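Local coordinates for protein LbaCas13a H328A (C2c2) (Lachnospiraceae bacterium NK4A179, PDB 5WLH) that binds a pre-crRNA guide and, as a CRISPR-Cas13a nuclease, probably uses it to recognise and cleave target RNA, at residues 271-283 with 395-407. Sequence-based numbering, arbitrary orientation.
Sequences NKRSAEKEAFKKF and FDDKMLNMFFIHR. With nucleotides of chain B.
Glu276 and His406 meet through a hydrogen bond of 2.6 Å from His406 ND1 to Glu276 OE1. The N-H meets the syn lone pair of Glu276 OE1, and carboxylate and imidazole planes lie only 11° apart, so the two groups form one nearly flat unit. Glu276 gets there with CG anti to its carbonyl carbon (chi1 -70°) and an extended chain, a knob set among Met399, Met402, Phe403 and His406. One face of the imidazole lies over G15 of chain B, with His406 CD2 3.3 Å from G15 N2. An alanine in place of His406, having no ring, would probably leave the Glu276 carboxylate without this donor and the guanine without the face packed against it. Arg273 grips the same guanine by its Hoogsteen edge, NE toward O6 and NH2 3.2 Å from N7, while NH1 bonds phosphate oxygens of A13 and A14 of chain B; Arg273 and His406 thus set this end of the contact on the bound pre-crRNA.

Where the helices approach closely, Ala279 CB lies 3.5 Å from Leu400 N. Beyond it, an aromatic cluster fills the interface. Phe280 CB sits over the face of Phe403, 3.6 Å from the ring centroid, a CH-pi contact; the two rings are nearly parallel but slid apart. Phe404 turns its edge to the face of Phe283, and Phe395 CZ approaches Phe283 CE2 at 3.7 Å.

Segments 271-283 and 398-407, on helices 268-287 and 398-417, cross at -100°, axes 7.7 Å apart at closest approach. Helix 429-458 packs on Phe280 and Phe283 through Ile444, helix 292-311 reaches Phe283 and Phe404, and strand 258-260 meets Lys277 and Phe280 through Ile260.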
# COMPACT_ATOMS: atom_id res chain seq x y z
N ASN A 271 -35.48 -5.76 6.65
CA ASN A 271 -36.22 -4.51 6.56
C ASN A 271 -36.00 -3.64 7.79
O ASN A 271 -35.91 -2.41 7.68
CB ASN A 271 -37.71 -4.79 6.37
CG ASN A 271 -38.01 -5.47 5.06
OD1 ASN A 271 -37.25 -5.35 4.09
ND2 ASN A 271 -39.13 -6.17 5.01
N LYS A 272 -35.92 -4.26 8.97
CA LYS A 272 -35.53 -3.50 10.16
C LYS A 272 -34.15 -2.89 9.97
O LYS A 272 -33.92 -1.73 10.32
CB LYS A 272 -35.53 -4.41 11.39
CG LYS A 272 -36.91 -4.73 11.95
CD LYS A 272 -36.81 -5.41 13.31
CE LYS A 272 -36.28 -6.84 13.18
NZ LYS A 272 -36.22 -7.56 14.49
N ARG A 273 -33.22 -3.67 9.41
CA ARG A 273 -31.86 -3.19 9.21
C ARG A 273 -31.85 -2.03 8.23
O ARG A 273 -31.18 -1.01 8.46
CB ARG A 273 -30.97 -4.33 8.72
CG ARG A 273 -29.48 -4.09 8.86
CD ARG A 273 -28.70 -5.35 8.41
NE ARG A 273 -29.38 -6.54 8.91
CZ ARG A 273 -29.87 -7.52 8.15
NH1 ARG A 273 -29.73 -7.49 6.82
NH2 ARG A 273 -30.50 -8.53 8.72
N SER A 274 -32.59 -2.16 7.13
CA SER A 274 -32.69 -1.06 6.17
C SER A 274 -33.27 0.19 6.81
O SER A 274 -32.84 1.31 6.51
CB SER A 274 -33.53 -1.49 4.97
OG SER A 274 -32.78 -2.34 4.12
N ALA A 275 -34.27 0.03 7.68
CA ALA A 275 -34.88 1.20 8.31
C ALA A 275 -33.90 1.89 9.25
O ALA A 275 -33.87 3.13 9.33
CB ALA A 275 -36.15 0.79 9.06
N GLU A 276 -33.07 1.11 9.96
CA GLU A 276 -32.04 1.72 10.79
C GLU A 276 -31.06 2.49 9.93
O GLU A 276 -30.61 3.58 10.30
CB GLU A 276 -31.33 0.66 11.62
CG GLU A 276 -32.24 0.08 12.72
CD GLU A 276 -31.53 -0.96 13.58
OE1 GLU A 276 -30.29 -0.92 13.65
OE2 GLU A 276 -32.23 -1.82 14.18
N LYS A 277 -30.69 1.91 8.78
CA LYS A 277 -29.75 2.56 7.87
C LYS A 277 -30.33 3.86 7.32
O LYS A 277 -29.64 4.89 7.27
CB LYS A 277 -29.41 1.59 6.74
CG LYS A 277 -28.38 2.13 5.75
CD LYS A 277 -27.05 2.35 6.43
CE LYS A 277 -25.89 2.11 5.46
NZ LYS A 277 -25.75 0.68 5.04
N GLU A 278 -31.59 3.82 6.90
CA GLU A 278 -32.25 5.05 6.47
C GLU A 278 -32.24 6.10 7.58
O GLU A 278 -32.11 7.30 7.31
CB GLU A 278 -33.69 4.76 6.03
CG GLU A 278 -33.83 4.00 4.72
CD GLU A 278 -33.63 4.87 3.47
OE1 GLU A 278 -33.33 6.07 3.59
OE2 GLU A 278 -33.78 4.32 2.35
N ALA A 279 -32.37 5.67 8.83
CA ALA A 279 -32.35 6.63 9.93
C ALA A 279 -30.98 7.28 10.03
O ALA A 279 -30.88 8.49 10.29
CB ALA A 279 -32.71 5.96 11.26
N PHE A 280 -29.92 6.50 9.82
CA PHE A 280 -28.59 7.07 9.89
C PHE A 280 -28.32 7.98 8.69
O PHE A 280 -27.66 9.00 8.82
CB PHE A 280 -27.53 5.97 9.95
CG PHE A 280 -26.14 6.50 10.07
CD1 PHE A 280 -25.71 7.08 11.26
CD2 PHE A 280 -25.29 6.51 8.98
CE1 PHE A 280 -24.45 7.61 11.38
CE2 PHE A 280 -24.01 7.05 9.10
CZ PHE A 280 -23.59 7.59 10.29
N LYS A 281 -28.83 7.60 7.51
CA LYS A 281 -28.76 8.50 6.36
C LYS A 281 -29.36 9.86 6.70
O LYS A 281 -28.82 10.91 6.32
CB LYS A 281 -29.49 7.86 5.18
CG LYS A 281 -29.56 8.74 3.96
CD LYS A 281 -29.39 7.87 2.72
CE LYS A 281 -30.70 7.32 2.25
NZ LYS A 281 -31.56 8.42 1.75
N LYS A 282 -30.47 9.86 7.45
CA LYS A 282 -31.06 11.12 7.87
C LYS A 282 -30.17 11.84 8.87
O LYS A 282 -30.04 13.06 8.82
CB LYS A 282 -32.46 10.90 8.45
CG LYS A 282 -33.07 12.19 9.01
CD LYS A 282 -34.57 12.08 9.18
CE LYS A 282 -35.11 13.31 9.92
NZ LYS A 282 -35.03 13.13 11.40
N PHE A 283 -29.53 11.09 9.78
CA PHE A 283 -28.55 11.69 10.67
C PHE A 283 -27.47 12.43 9.89
O PHE A 283 -27.08 13.54 10.26
CB PHE A 283 -27.92 10.61 11.56
CG PHE A 283 -26.80 11.11 12.44
CD1 PHE A 283 -25.48 11.11 11.99
CD2 PHE A 283 -27.05 11.55 13.72
CE1 PHE A 283 -24.46 11.56 12.80
CE2 PHE A 283 -26.03 11.99 14.54
CZ PHE A 283 -24.73 12.01 14.07
N PHE A 395 -31.85 10.06 20.48
CA PHE A 395 -32.51 10.64 19.32
C PHE A 395 -34.00 10.36 19.36
O PHE A 395 -34.47 9.35 19.89
CB PHE A 395 -31.87 10.11 18.04
CG PHE A 395 -30.42 10.50 17.90
CD1 PHE A 395 -30.06 11.77 17.48
CD2 PHE A 395 -29.41 9.61 18.25
CE1 PHE A 395 -28.71 12.13 17.38
CE2 PHE A 395 -28.08 9.96 18.14
CZ PHE A 395 -27.72 11.23 17.71
N ASP A 396 -34.78 11.31 18.81
CA ASP A 396 -36.22 11.10 18.67
C ASP A 396 -36.53 9.89 17.81
O ASP A 396 -37.55 9.23 18.01
CB ASP A 396 -36.90 12.33 18.06
CG ASP A 396 -36.79 13.58 18.92
OD1 ASP A 396 -36.35 13.48 20.09
OD2 ASP A 396 -37.15 14.66 18.41
N ASP A 397 -35.69 9.62 16.81
CA ASP A 397 -35.95 8.53 15.89
C ASP A 397 -35.46 7.23 16.53
O ASP A 397 -34.26 7.03 16.70
CB ASP A 397 -35.24 8.78 14.56
CG ASP A 397 -35.68 7.83 13.47
OD1 ASP A 397 -36.19 6.74 13.78
OD2 ASP A 397 -35.50 8.19 12.29
N LYS A 398 -36.41 6.37 16.91
CA LYS A 398 -36.07 5.10 17.54
C LYS A 398 -35.13 4.28 16.67
O LYS A 398 -34.25 3.60 17.19
CB LYS A 398 -37.34 4.29 17.83
CG LYS A 398 -38.39 5.06 18.62
CD LYS A 398 -38.86 4.28 19.85
CE LYS A 398 -39.33 5.22 20.96
NZ LYS A 398 -38.21 5.97 21.61
N MET A 399 -35.32 4.32 15.35
CA MET A 399 -34.49 3.51 14.48
C MET A 399 -33.05 4.03 14.44
O MET A 399 -32.13 3.25 14.17
CB MET A 399 -35.09 3.44 13.08
CG MET A 399 -36.37 2.59 13.01
SD MET A 399 -36.31 1.07 14.01
CE MET A 399 -36.10 -0.18 12.73
N LEU A 400 -32.86 5.32 14.70
CA LEU A 400 -31.51 5.86 14.76
C LEU A 400 -30.80 5.43 16.05
O LEU A 400 -29.61 5.11 16.03
CB LEU A 400 -31.53 7.38 14.64
CG LEU A 400 -30.15 8.05 14.68
CD1 LEU A 400 -29.27 7.50 13.57
CD2 LEU A 400 -30.27 9.57 14.58
N ASN A 401 -31.52 5.42 17.17
CA ASN A 401 -30.93 4.89 18.40
C ASN A 401 -30.54 3.43 18.22
O ASN A 401 -29.48 3.01 18.69
CB ASN A 401 -31.91 5.05 19.56
CG ASN A 401 -32.21 6.51 19.87
OD1 ASN A 401 -31.32 7.36 19.86
ND2 ASN A 401 -33.49 6.80 20.16
N MET A 402 -31.39 2.66 17.55
CA MET A 402 -31.09 1.25 17.32
C MET A 402 -29.92 1.10 16.35
O MET A 402 -29.09 0.21 16.52
CB MET A 402 -32.32 0.52 16.78
CG MET A 402 -33.41 0.27 17.82
SD MET A 402 -32.81 -0.68 19.24
CE MET A 402 -32.34 -2.18 18.44
N PHE A 403 -29.85 1.96 15.32
CA PHE A 403 -28.69 1.90 14.44
C PHE A 403 -27.41 2.06 15.24
O PHE A 403 -26.44 1.31 15.06
CB PHE A 403 -28.77 2.97 13.35
CG PHE A 403 -27.62 2.91 12.38
CD1 PHE A 403 -27.64 2.00 11.33
CD2 PHE A 403 -26.49 3.71 12.56
CE1 PHE A 403 -26.57 1.91 10.46
CE2 PHE A 403 -25.42 3.63 11.68
CZ PHE A 403 -25.46 2.74 10.62
N PHE A 404 -27.38 3.04 16.13
CA PHE A 404 -26.19 3.31 16.91
C PHE A 404 -25.93 2.18 17.91
O PHE A 404 -24.78 1.76 18.08
CB PHE A 404 -26.33 4.66 17.61
CG PHE A 404 -25.96 5.83 16.74
CD1 PHE A 404 -24.77 5.83 16.02
CD2 PHE A 404 -26.83 6.90 16.59
CE1 PHE A 404 -24.44 6.91 15.20
CE2 PHE A 404 -26.50 7.99 15.78
CZ PHE A 404 -25.30 7.98 15.07
N ILE A 405 -26.97 1.66 18.56
CA ILE A 405 -26.75 0.56 19.49
C ILE A 405 -26.18 -0.65 18.76
O ILE A 405 -25.29 -1.35 19.28
CB ILE A 405 -28.05 0.22 20.24
CG1 ILE A 405 -28.37 1.34 21.23
CG2 ILE A 405 -27.91 -1.11 21.01
CD1 ILE A 405 -29.78 1.34 21.71
N HIS A 406 -26.64 -0.90 17.54
CA HIS A 406 -26.07 -1.98 16.73
C HIS A 406 -24.62 -1.69 16.36
O HIS A 406 -23.80 -2.62 16.34
CB HIS A 406 -26.91 -2.20 15.47
CG HIS A 406 -28.10 -3.08 15.70
ND1 HIS A 406 -29.37 -2.74 15.29
CD2 HIS A 406 -28.21 -4.28 16.31
CE1 HIS A 406 -30.21 -3.70 15.63
NE2 HIS A 406 -29.54 -4.65 16.25
N ARG A 407 -24.30 -0.44 16.01
CA ARG A 407 -22.90 -0.07 15.79
C ARG A 407 -22.06 -0.31 17.03
O ARG A 407 -20.93 -0.81 16.95
CB ARG A 407 -22.76 1.41 15.38
CG ARG A 407 -23.33 1.79 14.03
CD ARG A 407 -22.72 0.98 12.89
NE ARG A 407 -21.26 1.08 12.85
CZ ARG A 407 -20.51 0.29 12.08
NH1 ARG A 407 -21.11 -0.61 11.31
NH2 ARG A 407 -19.19 0.42 12.07
P G B 15 -32.44 -13.93 10.89
OP1 G B 15 -33.23 -15.19 11.09
OP2 G B 15 -33.02 -12.83 10.08
O5' G B 15 -32.01 -13.35 12.30
C5' G B 15 -31.45 -14.21 13.27
C4' G B 15 -30.73 -13.43 14.34
O4' G B 15 -29.63 -12.68 13.75
C3' G B 15 -31.54 -12.39 15.08
O3' G B 15 -32.32 -12.99 16.10
C2' G B 15 -30.47 -11.45 15.60
O2' G B 15 -29.84 -12.01 16.74
C1' G B 15 -29.46 -11.47 14.45
N9 G B 15 -29.67 -10.35 13.52
C8 G B 15 -30.56 -10.30 12.47
N7 G B 15 -30.55 -9.16 11.83
C5 G B 15 -29.60 -8.41 12.51
C6 G B 15 -29.15 -7.09 12.26
O6 G B 15 -29.54 -6.33 11.37
N1 G B 15 -28.19 -6.70 13.18
C2 G B 15 -27.69 -7.49 14.19
N2 G B 15 -26.75 -6.94 14.96
N3 G B 15 -28.10 -8.73 14.42
C4 G B 15 -29.05 -9.12 13.55
P A B 14 -31.09 -11.37 6.00
OP1 A B 14 -32.35 -12.06 5.65
OP2 A B 14 -31.14 -9.93 6.30
O5' A B 14 -30.40 -12.09 7.24
C5' A B 14 -30.26 -13.50 7.27
C4' A B 14 -29.49 -13.93 8.49
O4' A B 14 -28.19 -13.31 8.49
C3' A B 14 -30.09 -13.52 9.83
O3' A B 14 -31.07 -14.44 10.25
C2' A B 14 -28.89 -13.51 10.74
O2' A B 14 -28.57 -14.84 11.12
C1' A B 14 -27.79 -13.03 9.80
N9 A B 14 -27.50 -11.59 9.90
C8 A B 14 -27.90 -10.61 9.03
N7 A B 14 -27.46 -9.44 9.37
C5 A B 14 -26.72 -9.65 10.52
C6 A B 14 -26.00 -8.79 11.35
N6 A B 14 -25.90 -7.47 11.13
N1 A B 14 -25.37 -9.33 12.42
C2 A B 14 -25.46 -10.65 12.64
N3 A B 14 -26.12 -11.55 11.92
C4 A B 14 -26.74 -10.99 10.86
P A B 13 -28.59 -6.97 3.52
OP1 A B 13 -29.99 -6.78 3.08
OP2 A B 13 -28.10 -6.25 4.71
O5' A B 13 -28.33 -8.50 3.88
C5' A B 13 -28.63 -9.53 2.95
C4' A B 13 -28.20 -10.87 3.50
O4' A B 13 -26.77 -10.88 3.71
C3' A B 13 -28.76 -11.21 4.87
O3' A B 13 -30.09 -11.71 4.81
C2' A B 13 -27.75 -12.21 5.40
O2' A B 13 -27.93 -13.47 4.78
C1' A B 13 -26.45 -11.60 4.88
N9 A B 13 -25.83 -10.68 5.85
C8 A B 13 -25.77 -9.30 5.81
N7 A B 13 -25.09 -8.78 6.82
C5 A B 13 -24.70 -9.89 7.56
C6 A B 13 -23.97 -10.02 8.76
N6 A B 13 -23.47 -9.00 9.45
N1 A B 13 -23.78 -11.27 9.23
C2 A B 13 -24.27 -12.32 8.55
N3 A B 13 -24.96 -12.32 7.41
C4 A B 13 -25.14 -11.06 6.97
O HOH W 1 -32.84 9.58 11.73